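Local coordinates for acyl-CoA dehydrogenase (Thermus thermophilus, PDB 2Z1Q), which probably catalyses the FAD-dependent oxidation of saturated acyl-CoA to 2,3-dehydroacyl-CoA, passing the electrons to an acceptor, at residues M411-A416 against G471-Q476; A461-Q466 against S527-L532; K276-L281 against Y364-G369. All coordinates share one frame; numbering follows the deposited sequence.

Contact 1 (M411-A416 against G471-Q476); sequences MLLRRA and GVEEEQ. With FAD (flavin-adenine dinucleotide), chain D.
Leu413 meets the flat carboxylate of Glu473 from a direction tilted out of the carboxylate plane, its CD1 lying 3.9 Å from Glu473 OE2. Farther along 471-476, the Gln476 amide and the adenine of FAD are turned only about 20° apart and meet side by side, without stacking. This is the C-terminal helical part of the acyl-CoA dehydrogenase fold, where Gln476 helps complete an FAD site that also uses Arg289 and Gly375 of the second subunit. Residues 471-475 link helices 445-468 and 476-502, Glu475 being the N-cap and the centre of an inverse gamma turn; Gln476 begins the latter helix. The amide suits its place because it is donor and acceptor at once. Gln476 NE2 gives a short, bent hydrogen bond to FAD N1A (2.6 Å, 133°), while OE1 accepts one from Leu301 N of the second subunit and also lies 3.1 Å from FAD C2A. With CG beside the backbone N (chi1 -61°), the chain, extended beyond CG, carries the amide out to the adenine. A leucine in place of Gln476 would probably leave N1A of the adenine without this donor and Leu301 N of the second subunit without its acceptor. The protein segments themselves touch through a small apolar patch, where Leu413, in the weakly bonded helical turn about 411-413, forks towards both neighbours. The leucine suits a patch shared with Val465 and Leu479, while exposed Glu473 keeps its charge at the margin. The second branch, Leu413 CD2, rests 4.1 Å from CG2 of the buried Val472.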
loop_
_atom_site.group_PDB
_atom_site.type_symbol
_atom_site.label_atom_id
_atom_site.label_comp_id
_atom_site.label_asym_id
_atom_site.label_seq_id
_atom_site.Cartn_x
_atom_site.Cartn_y
_atom_site.Cartn_z
ATOM N N MET B 411 -20.392 17.424 -11.706
ATOM C CA MET B 411 -21.265 18.568 -11.471
ATOM C C MET B 411 -20.554 19.915 -11.551
ATOM O O MET B 411 -21.123 20.890 -12.050
ATOM C CB MET B 411 -21.968 18.430 -10.116
ATOM C CG MET B 411 -21.302 17.452 -9.158
ATOM S SD MET B 411 -19.748 18.019 -8.463
ATOM C CE MET B 411 -20.251 18.290 -6.759
ATOM N N LEU B 412 -19.314 19.973 -11.068
ATOM C CA LEU B 412 -18.537 21.209 -11.079
ATOM C C LEU B 412 -18.164 21.594 -12.511
ATOM O O LEU B 412 -17.676 22.697 -12.772
ATOM C CB LEU B 412 -17.277 21.030 -10.231
ATOM C CG LEU B 412 -16.830 22.238 -9.407
ATOM C CD1 LEU B 412 -17.987 22.719 -8.542
ATOM C CD2 LEU B 412 -15.642 21.857 -8.540
ATOM N N LEU B 413 -18.407 20.670 -13.434
ATOM C CA LEU B 413 -18.113 20.876 -14.844
ATOM C C LEU B 413 -19.381 21.114 -15.659
ATOM O O LEU B 413 -19.307 21.537 -16.815
ATOM C CB LEU B 413 -17.372 19.665 -15.408
ATOM C CG LEU B 413 -16.012 19.361 -14.780
ATOM C CD1 LEU B 413 -15.569 17.969 -15.189
ATOM C CD2 LEU B 413 -14.996 20.409 -15.210
ATOM N N ARG B 414 -20.541 20.842 -15.063
ATOM C CA ARG B 414 -21.813 21.041 -15.754
ATOM C C ARG B 414 -22.093 22.530 -15.929
ATOM O O ARG B 414 -23.115 22.918 -16.500
ATOM C CB ARG B 414 -22.964 20.392 -14.975
ATOM C CG ARG B 414 -22.975 18.868 -15.021
ATOM C CD ARG B 414 -24.192 18.296 -14.307
ATOM N NE ARG B 414 -24.306 18.793 -12.939
ATOM C CZ ARG B 414 -25.111 18.275 -12.016
ATOM N NH1 ARG B 414 -25.882 17.237 -12.308
ATOM N NH2 ARG B 414 -25.146 18.801 -10.798
ATOM N N ARG B 415 -21.181 23.359 -15.429
ATOM C CA ARG B 415 -21.310 24.809 -15.538
ATOM C C ARG B 415 -20.031 25.395 -16.138
ATOM O O ARG B 415 -19.126 24.656 -16.533
ATOM C CB ARG B 415 -21.581 25.423 -14.164
ATOM N N ALA B 416 -19.962 26.721 -16.210
ATOM C CA ALA B 416 -18.791 27.401 -16.760
ATOM C C ALA B 416 -17.835 27.810 -15.641
ATOM O O ALA B 416 -17.167 26.905 -15.096
ATOM C CB ALA B 416 -19.224 28.633 -17.559
ATOM N N GLY B 471 -13.802 19.745 -24.099
ATOM C CA GLY B 471 -12.748 18.746 -24.132
ATOM C C GLY B 471 -12.017 18.608 -22.805
ATOM O O GLY B 471 -10.979 17.947 -22.729
ATOM N N VAL B 472 -12.559 19.226 -21.759
ATOM C CA VAL B 472 -11.952 19.175 -20.429
ATOM C C VAL B 472 -11.842 17.744 -19.904
ATOM O O VAL B 472 -11.055 17.460 -19.002
ATOM C CB VAL B 472 -12.763 20.024 -19.412
ATOM C CG1 VAL B 472 -14.150 19.430 -19.225
ATOM C CG2 VAL B 472 -12.031 20.102 -18.084
ATOM N N GLU B 473 -12.625 16.838 -20.480
ATOM C CA GLU B 473 -12.622 15.434 -20.077
ATOM C C GLU B 473 -11.264 14.754 -20.249
ATOM O O GLU B 473 -10.880 13.918 -19.432
ATOM C CB GLU B 473 -13.676 14.653 -20.864
ATOM C CG GLU B 473 -15.107 15.070 -20.577
ATOM C CD GLU B 473 -15.471 14.927 -19.112
ATOM O OE1 GLU B 473 -15.268 13.832 -18.547
ATOM O OE2 GLU B 473 -15.957 15.915 -18.520
ATOM N N GLU B 474 -10.552 15.099 -21.314
ATOM C CA GLU B 474 -9.241 14.518 -21.563
ATOM C C GLU B 474 -8.230 14.884 -20.476
ATOM O O GLU B 474 -7.310 14.115 -20.210
ATOM C CB GLU B 474 -8.696 14.971 -22.923
ATOM C CG GLU B 474 -9.297 14.246 -24.109
ATOM C CD GLU B 474 -9.002 12.762 -24.079
ATOM O OE1 GLU B 474 -7.817 12.383 -24.225
ATOM O OE2 GLU B 474 -9.949 11.973 -23.898
ATOM N N GLU B 475 -8.403 16.050 -19.853
ATOM C CA GLU B 475 -7.481 16.487 -18.797
ATOM C C GLU B 475 -7.803 15.811 -17.473
ATOM O O GLU B 475 -8.176 16.465 -16.495
ATOM C CB GLU B 475 -7.558 18.003 -18.632
ATOM C CG GLU B 475 -7.294 18.763 -19.918
ATOM C CD GLU B 475 -5.859 18.645 -20.365
ATOM O OE1 GLU B 475 -5.615 18.584 -21.587
ATOM O OE2 GLU B 475 -4.970 18.624 -19.488
ATOM N N GLN B 476 -7.640 14.495 -17.447
ATOM C CA GLN B 476 -7.926 13.696 -16.264
ATOM C C GLN B 476 -7.098 14.029 -15.041
ATOM O O GLN B 476 -7.600 13.900 -13.919
ATOM C CB GLN B 476 -7.756 12.219 -16.584
ATOM C CG GLN B 476 -8.681 11.734 -17.658
ATOM C CD GLN B 476 -8.534 10.254 -17.901
ATOM O OE1 GLN B 476 -7.502 9.662 -17.577
ATOM N NE2 GLN B 476 -9.554 9.648 -18.491
HETATM P PA FAD D . -8.684 -2.711 -16.349
HETATM O O1A FAD D . -8.452 -3.579 -15.222
HETATM O O2A FAD D . -9.453 -3.157 -17.677
HETATM O O5B FAD D . -8.662 -1.173 -16.056
HETATM C C5B FAD D . -7.313 -0.726 -15.932
HETATM C C4B FAD D . -7.551 0.762 -15.815
HETATM O O4B FAD D . -8.765 1.328 -15.519
HETATM C C3B FAD D . -6.393 1.736 -15.309
HETATM O O3B FAD D . -5.447 1.986 -16.356
HETATM C C2B FAD D . -7.397 2.917 -14.984
HETATM O O2B FAD D . -6.851 4.239 -15.040
HETATM C C1B FAD D . -8.278 2.473 -16.117
HETATM N N9A FAD D . -9.263 3.303 -16.744
HETATM C C8A FAD D . -10.408 2.773 -17.265
HETATM N N7A FAD D . -11.116 3.691 -17.812
HETATM C C5A FAD D . -10.493 4.879 -17.663
HETATM C C6A FAD D . -10.786 6.220 -18.055
HETATM N N6A FAD D . -11.955 6.489 -18.737
HETATM N N1A FAD D . -9.891 7.191 -17.728
HETATM C C2A FAD D . -8.756 6.923 -17.089
HETATM N N3A FAD D . -8.464 5.689 -16.729
HETATM C C4A FAD D . -9.264 4.640 -16.980
HETATM N N1 FAD D . -18.028 -8.049 -11.979
HETATM C C2 FAD D . -19.363 -8.250 -12.016
HETATM O O2 FAD D . -19.976 -7.892 -13.009
HETATM N N3 FAD D . -20.048 -8.850 -11.009
HETATM C C4 FAD D . -19.427 -9.303 -9.866
HETATM O O4 FAD D . -20.040 -9.841 -8.977
HETATM C C4X FAD D . -17.956 -9.129 -9.768
HETATM N N5 FAD D . -17.244 -9.566 -8.716
HETATM C C5X FAD D . -15.893 -9.433 -8.674
HETATM C C6 FAD D . -15.127 -9.959 -7.573
HETATM C C7 FAD D . -13.726 -9.848 -7.578
HETATM C C7M FAD D . -12.928 -10.429 -6.426
HETATM C C8 FAD D . -13.055 -9.196 -8.661
HETATM C C8M FAD D . -11.549 -9.064 -8.709
HETATM C C9 FAD D . -13.779 -8.680 -9.713
HETATM C C9A FAD D . -15.203 -8.788 -9.752
HETATM N N10 FAD D . -15.918 -8.288 -10.862
HETATM C C10 FAD D . -17.288 -8.449 -10.926
HETATM C "C1'" FAD D . -15.134 -7.669 -11.899
HETATM C "C2'" FAD D . -15.122 -6.134 -11.881
HETATM O "O2'" FAD D . -16.414 -5.608 -12.148
HETATM C "C3'" FAD D . -14.129 -5.839 -12.959
HETATM O "O3'" FAD D . -12.856 -6.406 -12.536
HETATM C "C4'" FAD D . -13.877 -4.381 -13.227
HETATM O "O4'" FAD D . -15.035 -3.675 -13.681
HETATM C "C5'" FAD D . -12.795 -4.471 -14.241
HETATM O "O5'" FAD D . -12.303 -3.294 -14.642
HETATM P P FAD D . -11.019 -3.836 -15.437
HETATM O O1P FAD D . -10.272 -4.728 -14.511
HETATM O O2P FAD D . -11.467 -4.683 -16.753
HETATM O O3P FAD D . -10.189 -2.469 -15.770
#

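Contact 2 (A461-Q466 against S527-L532); sequences AGLAVQ and SVLPRL
Apolar packing is all that joins these segments directly, plain helix-to-turn packing in the C-terminal helical region of the acyl-CoA dehydrogenase, and Leu532 gives the largest share of 527-532. Its forked end is pressed against the helix at Leu463 and Ala464. Leu532 CD1 lies 4.0 Å from Leu463 CB and 4.2 Å from Ala464 CB. Leu532 CD2 stands 4.0 Å from Ala464 CA. CG lies beside the backbone N of Leu532 (chi1 -48°), and this torsion turns the fork towards helix 445-468, with Leu532 CD1 3.8 Å from Ala464 N. The single methyl of alanine suits this spot, where the alpha carbons of Ala464 and Leu532 are 6.1 Å apart. Leu463 adds a second apolar touch, CD1 to Leu529 CD1 at 4.3 Å.

Backbone bonds stay within each segment. Leu532 N bonds to Leu529 O at 2.7 Å, which closes a turn that carries both leucines. Ionic bonding lies at the border, where Arg531 NE pairs with Glu475 OE2.

Helix 445-468 is thus packed against the turn that follows helix 505-528. Helix 535-547 covers Leu463 and Leu529 with Val541, and helix 476-502 adds Val478 against Ala464.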
loop_
_atom_site.group_PDB
_atom_site.type_symbol
_atom_site.label_atom_id
_atom_site.label_comp_id
_atom_site.label_asym_id
_atom_site.label_seq_id
_atom_site.Cartn_x
_atom_site.Cartn_y
_atom_site.Cartn_z
ATOM N N ALA B 461 -11.489 24.156 -11.200
ATOM C CA ALA B 461 -12.481 23.582 -12.096
ATOM C C ALA B 461 -12.885 24.603 -13.161
ATOM O O ALA B 461 -13.007 24.267 -14.349
ATOM C CB ALA B 461 -13.696 23.141 -11.297
ATOM N N GLY B 462 -13.086 25.849 -12.730
ATOM C CA GLY B 462 -13.475 26.897 -13.658
ATOM C C GLY B 462 -12.410 27.159 -14.704
ATOM O O GLY B 462 -12.703 27.196 -15.898
ATOM N N LEU B 463 -11.168 27.330 -14.254
ATOM C CA LEU B 463 -10.045 27.593 -15.150
ATOM C C LEU B 463 -9.894 26.466 -16.159
ATOM O O LEU B 463 -9.512 26.693 -17.311
ATOM C CB LEU B 463 -8.755 27.768 -14.343
ATOM C CG LEU B 463 -8.680 29.038 -13.482
ATOM C CD1 LEU B 463 -7.479 28.991 -12.559
ATOM C CD2 LEU B 463 -8.595 30.258 -14.389
ATOM N N ALA B 464 -10.203 25.245 -15.730
ATOM C CA ALA B 464 -10.100 24.096 -16.613
ATOM C C ALA B 464 -11.145 24.217 -17.720
ATOM O O ALA B 464 -10.857 23.964 -18.888
ATOM C CB ALA B 464 -10.308 22.816 -15.829
ATOM N N VAL B 465 -12.357 24.615 -17.346
ATOM C CA VAL B 465 -13.432 24.766 -18.318
ATOM C C VAL B 465 -13.178 25.932 -19.273
ATOM O O VAL B 465 -13.341 25.794 -20.487
ATOM C CB VAL B 465 -14.803 24.969 -17.613
ATOM C CG1 VAL B 465 -15.887 25.263 -18.636
ATOM C CG2 VAL B 465 -15.168 23.721 -16.824
ATOM N N GLN B 466 -12.762 27.073 -18.727
ATOM C CA GLN B 466 -12.508 28.253 -19.551
ATOM C C GLN B 466 -11.197 28.154 -20.310
ATOM O O GLN B 466 -10.558 29.167 -20.604
ATOM C CB GLN B 466 -12.521 29.526 -18.689
ATOM C CG GLN B 466 -11.399 29.609 -17.664
ATOM C CD GLN B 466 -11.543 30.795 -16.722
ATOM O OE1 GLN B 466 -12.449 30.835 -15.884
ATOM N NE2 GLN B 466 -10.646 31.772 -16.856
ATOM N N SER B 527 -0.107 21.609 -8.531
ATOM C CA SER B 527 0.517 20.622 -9.399
ATOM C C SER B 527 -0.216 20.507 -10.731
ATOM O O SER B 527 0.289 19.889 -11.670
ATOM C CB SER B 527 0.567 19.250 -8.711
ATOM O OG SER B 527 -0.728 18.687 -8.582
ATOM N N VAL B 528 -1.403 21.105 -10.813
ATOM C CA VAL B 528 -2.178 21.067 -12.054
ATOM C C VAL B 528 -2.529 22.445 -12.593
ATOM O O VAL B 528 -3.135 22.563 -13.656
ATOM C CB VAL B 528 -3.493 20.249 -11.895
ATOM C CG1 VAL B 528 -3.166 18.809 -11.537
ATOM C CG2 VAL B 528 -4.394 20.884 -10.842
ATOM N N LEU B 529 -2.145 23.491 -11.875
ATOM C CA LEU B 529 -2.444 24.851 -12.302
ATOM C C LEU B 529 -1.578 25.331 -13.475
ATOM O O LEU B 529 -2.082 25.955 -14.412
ATOM C CB LEU B 529 -2.329 25.795 -11.105
ATOM C CG LEU B 529 -3.618 26.499 -10.657
ATOM C CD1 LEU B 529 -4.872 25.806 -11.186
ATOM C CD2 LEU B 529 -3.625 26.535 -9.149
ATOM N N PRO B 530 -0.269 25.043 -13.440
ATOM C CA PRO B 530 0.625 25.457 -14.527
ATOM C C PRO B 530 0.108 24.922 -15.866
ATOM O O PRO B 530 0.523 25.386 -16.939
ATOM C CB PRO B 530 1.961 24.824 -14.132
ATOM C CG PRO B 530 1.898 24.803 -12.629
ATOM C CD PRO B 530 0.479 24.367 -12.362
ATOM N N ARG B 531 -0.809 23.955 -15.801
ATOM C CA ARG B 531 -1.391 23.341 -16.994
ATOM C C ARG B 531 -2.540 24.180 -17.557
ATOM O O ARG B 531 -2.882 24.073 -18.746
ATOM C CB ARG B 531 -1.905 21.933 -16.665
ATOM C CG ARG B 531 -2.570 21.193 -17.822
ATOM C CD ARG B 531 -1.565 20.683 -18.848
ATOM N NE ARG B 531 -2.209 19.787 -19.805
ATOM C CZ ARG B 531 -1.565 18.984 -20.654
ATOM N NH1 ARG B 531 -0.233 18.956 -20.679
ATOM N NH2 ARG B 531 -2.250 18.187 -21.464
ATOM N N LEU B 532 -3.118 25.020 -16.700
ATOM C CA LEU B 532 -4.246 25.874 -17.057
ATOM C C LEU B 532 -3.876 27.349 -17.269
ATOM O O LEU B 532 -4.519 28.046 -18.047
ATOM C CB LEU B 532 -5.314 25.782 -15.967
ATOM C CG LEU B 532 -5.664 24.358 -15.528
ATOM C CD1 LEU B 532 -6.722 24.379 -14.435
ATOM C CD2 LEU B 532 -6.160 23.581 -16.730
#

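Contact 3 (K276-L281 against Y364-G369); sequences KRALEL and YVVDEG
Two valine rotamers direct methyl groups at Ala278: Val365 holds CG1 anti to its backbone N (chi1 176°), whereas Val366 keeps CG1 beside the N (chi1 -62°). The methyls converge on one target, Ala278 CB, from Val365 CG1 at 3.7 Å and from Val366 CG1 at 4.0 Å. This is a near-parallel helix pair within the C-terminal helical bundle of the acyl-CoA dehydrogenase fold; the segment axes approach to 8.8 Å and cross at 19°. A small residue suits the position of Ala278, since the alpha carbons of Ala278 and Val366 are only 5.7 Å apart. The beta-branched valines fill the interface close to the backbone, and Val365 CG1 also lies 4.2 Å from Leu279 N. Leu279 turns its bulk towards Ile313 of helix 300-331, and Ile384 of helix 383-392 adds to the packing on Ala278.

Charged residues lie on the outer sides. Lys276 pairs with Glu98 and Glu317, while Asp367 forms salt bridges with Arg392 and Arg395 of the second subunit. Glycine suits position 369, where a side chain would be crowded by Val365 O, and Gly369 O accepts a hydrogen bond from ND1 of His373, a residue of the FAD pocket. One helical turn apart, Tyr364 and Glu368 lie together, with Glu368 CG 3.5 Å above one face of the Tyr364 ring, offset towards its rim.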
loop_
_atom_site.group_PDB
_atom_site.type_symbol
_atom_site.label_atom_id
_atom_site.label_comp_id
_atom_site.label_asym_id
_atom_site.label_seq_id
_atom_site.Cartn_x
_atom_site.Cartn_y
_atom_site.Cartn_z
ATOM N N LYS B 276 -11.617 0.001 11.206
ATOM C CA LYS B 276 -11.760 -0.097 12.658
ATOM C C LYS B 276 -11.183 -1.414 13.162
ATOM O O LYS B 276 -10.458 -1.444 14.158
ATOM C CB LYS B 276 -13.239 -0.012 13.078
ATOM C CG LYS B 276 -13.898 1.336 12.820
ATOM C CD LYS B 276 -15.352 1.344 13.276
ATOM C CE LYS B 276 -15.958 2.738 13.174
ATOM N NZ LYS B 276 -17.412 2.750 13.523
ATOM N N ARG B 277 -11.496 -2.510 12.477
ATOM C CA ARG B 277 -10.985 -3.806 12.904
ATOM C C ARG B 277 -9.467 -3.819 12.869
ATOM O O ARG B 277 -8.823 -4.289 13.809
ATOM C CB ARG B 277 -11.509 -4.926 12.005
ATOM C CG ARG B 277 -12.986 -4.864 11.779
ATOM C CD ARG B 277 -13.728 -4.897 13.101
ATOM N NE ARG B 277 -14.945 -4.101 13.031
ATOM C CZ ARG B 277 -15.990 -4.395 12.265
ATOM N NH1 ARG B 277 -15.973 -5.476 11.493
ATOM N NH2 ARG B 277 -17.045 -3.594 12.258
ATOM N N ALA B 278 -8.902 -3.321 11.773
ATOM C CA ALA B 278 -7.450 -3.285 11.633
ATOM C C ALA B 278 -6.865 -2.427 12.752
ATOM O O ALA B 278 -5.766 -2.700 13.243
ATOM C CB ALA B 278 -7.063 -2.715 10.267
ATOM N N LEU B 279 -7.605 -1.390 13.150
ATOM C CA LEU B 279 -7.145 -0.507 14.219
ATOM C C LEU B 279 -7.172 -1.246 15.559
ATOM O O LEU B 279 -6.234 -1.132 16.344
ATOM C CB LEU B 279 -8.018 0.756 14.296
ATOM C CG LEU B 279 -7.366 2.082 14.740
ATOM C CD1 LEU B 279 -8.454 3.095 15.072
ATOM C CD2 LEU B 279 -6.498 1.881 15.956
ATOM N N GLU B 280 -8.235 -2.010 15.814
ATOM C CA GLU B 280 -8.337 -2.776 17.062
ATOM C C GLU B 280 -7.131 -3.698 17.154
ATOM O O GLU B 280 -6.463 -3.771 18.191
ATOM C CB GLU B 280 -9.620 -3.622 17.092
ATOM C CG GLU B 280 -10.896 -2.819 16.934
ATOM C CD GLU B 280 -12.148 -3.685 16.946
ATOM O OE1 GLU B 280 -13.258 -3.122 16.809
ATOM O OE2 GLU B 280 -12.024 -4.922 17.094
ATOM N N LEU B 281 -6.857 -4.405 16.058
ATOM C CA LEU B 281 -5.723 -5.320 16.005
ATOM C C LEU B 281 -4.418 -4.572 16.269
ATOM O O LEU B 281 -3.581 -5.034 17.042
ATOM C CB LEU B 281 -5.628 -6.026 14.638
ATOM C CG LEU B 281 -6.705 -7.053 14.254
ATOM C CD1 LEU B 281 -6.444 -7.564 12.839
ATOM C CD2 LEU B 281 -6.701 -8.212 15.231
ATOM N N TYR B 364 -4.596 2.653 3.877
ATOM C CA TYR B 364 -3.623 3.210 4.803
ATOM C C TYR B 364 -3.629 2.496 6.151
ATOM O O TYR B 364 -2.573 2.139 6.668
ATOM C CB TYR B 364 -3.883 4.697 5.042
ATOM C CG TYR B 364 -2.990 5.282 6.106
ATOM C CD1 TYR B 364 -1.681 5.652 5.815
ATOM C CD2 TYR B 364 -3.446 5.435 7.415
ATOM C CE1 TYR B 364 -0.836 6.163 6.800
ATOM C CE2 TYR B 364 -2.611 5.949 8.415
ATOM C CZ TYR B 364 -1.308 6.309 8.097
ATOM O OH TYR B 364 -0.484 6.821 9.070
ATOM N N VAL B 365 -4.821 2.291 6.715
ATOM C CA VAL B 365 -4.969 1.640 8.013
ATOM C C VAL B 365 -4.441 0.191 8.013
ATOM O O VAL B 365 -3.696 -0.197 8.916
ATOM C CB VAL B 365 -6.463 1.714 8.485
ATOM C CG1 VAL B 365 -6.670 0.949 9.788
ATOM C CG2 VAL B 365 -6.849 3.191 8.675
ATOM N N VAL B 366 -4.797 -0.617 7.019
ATOM C CA VAL B 366 -4.257 -1.981 7.038
ATOM C C VAL B 366 -2.747 -1.979 6.799
ATOM O O VAL B 366 -2.040 -2.821 7.326
ATOM C CB VAL B 366 -4.945 -2.930 6.006
ATOM C CG1 VAL B 366 -6.410 -3.064 6.353
ATOM C CG2 VAL B 366 -4.760 -2.424 4.581
ATOM N N ASP B 367 -2.242 -1.010 6.046
ATOM C CA ASP B 367 -0.809 -0.954 5.766
ATOM C C ASP B 367 0.023 -0.664 7.007
ATOM O O ASP B 367 1.009 -1.350 7.275
ATOM C CB ASP B 367 -0.539 0.090 4.679
ATOM C CG ASP B 367 0.889 0.069 4.207
ATOM O OD1 ASP B 367 1.418 -1.032 3.953
ATOM O OD2 ASP B 367 1.489 1.154 4.088
ATOM N N GLU B 368 -0.394 0.339 7.772
ATOM C CA GLU B 368 0.301 0.699 8.996
ATOM C C GLU B 368 0.005 -0.372 10.029
ATOM O O GLU B 368 0.791 -0.585 10.944
ATOM C CB GLU B 368 -0.179 2.057 9.507
ATOM C CG GLU B 368 0.235 3.218 8.616
ATOM C CD GLU B 368 1.736 3.292 8.416
ATOM O OE1 GLU B 368 2.493 2.729 9.229
ATOM O OE2 GLU B 368 2.161 3.936 7.436
ATOM N N GLY B 369 -1.132 -1.045 9.886
ATOM C CA GLY B 369 -1.463 -2.105 10.818
ATOM C C GLY B 369 -0.418 -3.192 10.634
ATOM O O GLY B 369 0.116 -3.737 11.595
#

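Overall arrangement
From the N terminus, contact 3 comes first: it closes an 82-residue, mostly helical excursion by bringing helix 348-372 back to helix 252-288. Only afterwards does contact 1 open, at 411-416. Before it closes at 471-476, contact 2 has already opened at 461-466, to close at 527-532, so these two loops cross. Their centres are 10 Å apart and they touch directly, for instance Leu412 CD2 on Ala461 CB at 3.6 Å. Together they join helix 410-413 to the loop leading into helix 476-502, and helix 445-468 to the turn after helix 505-528. Contact 3 lies about 36 Å from contact 1, centre to centre, but all three also reach the second subunit.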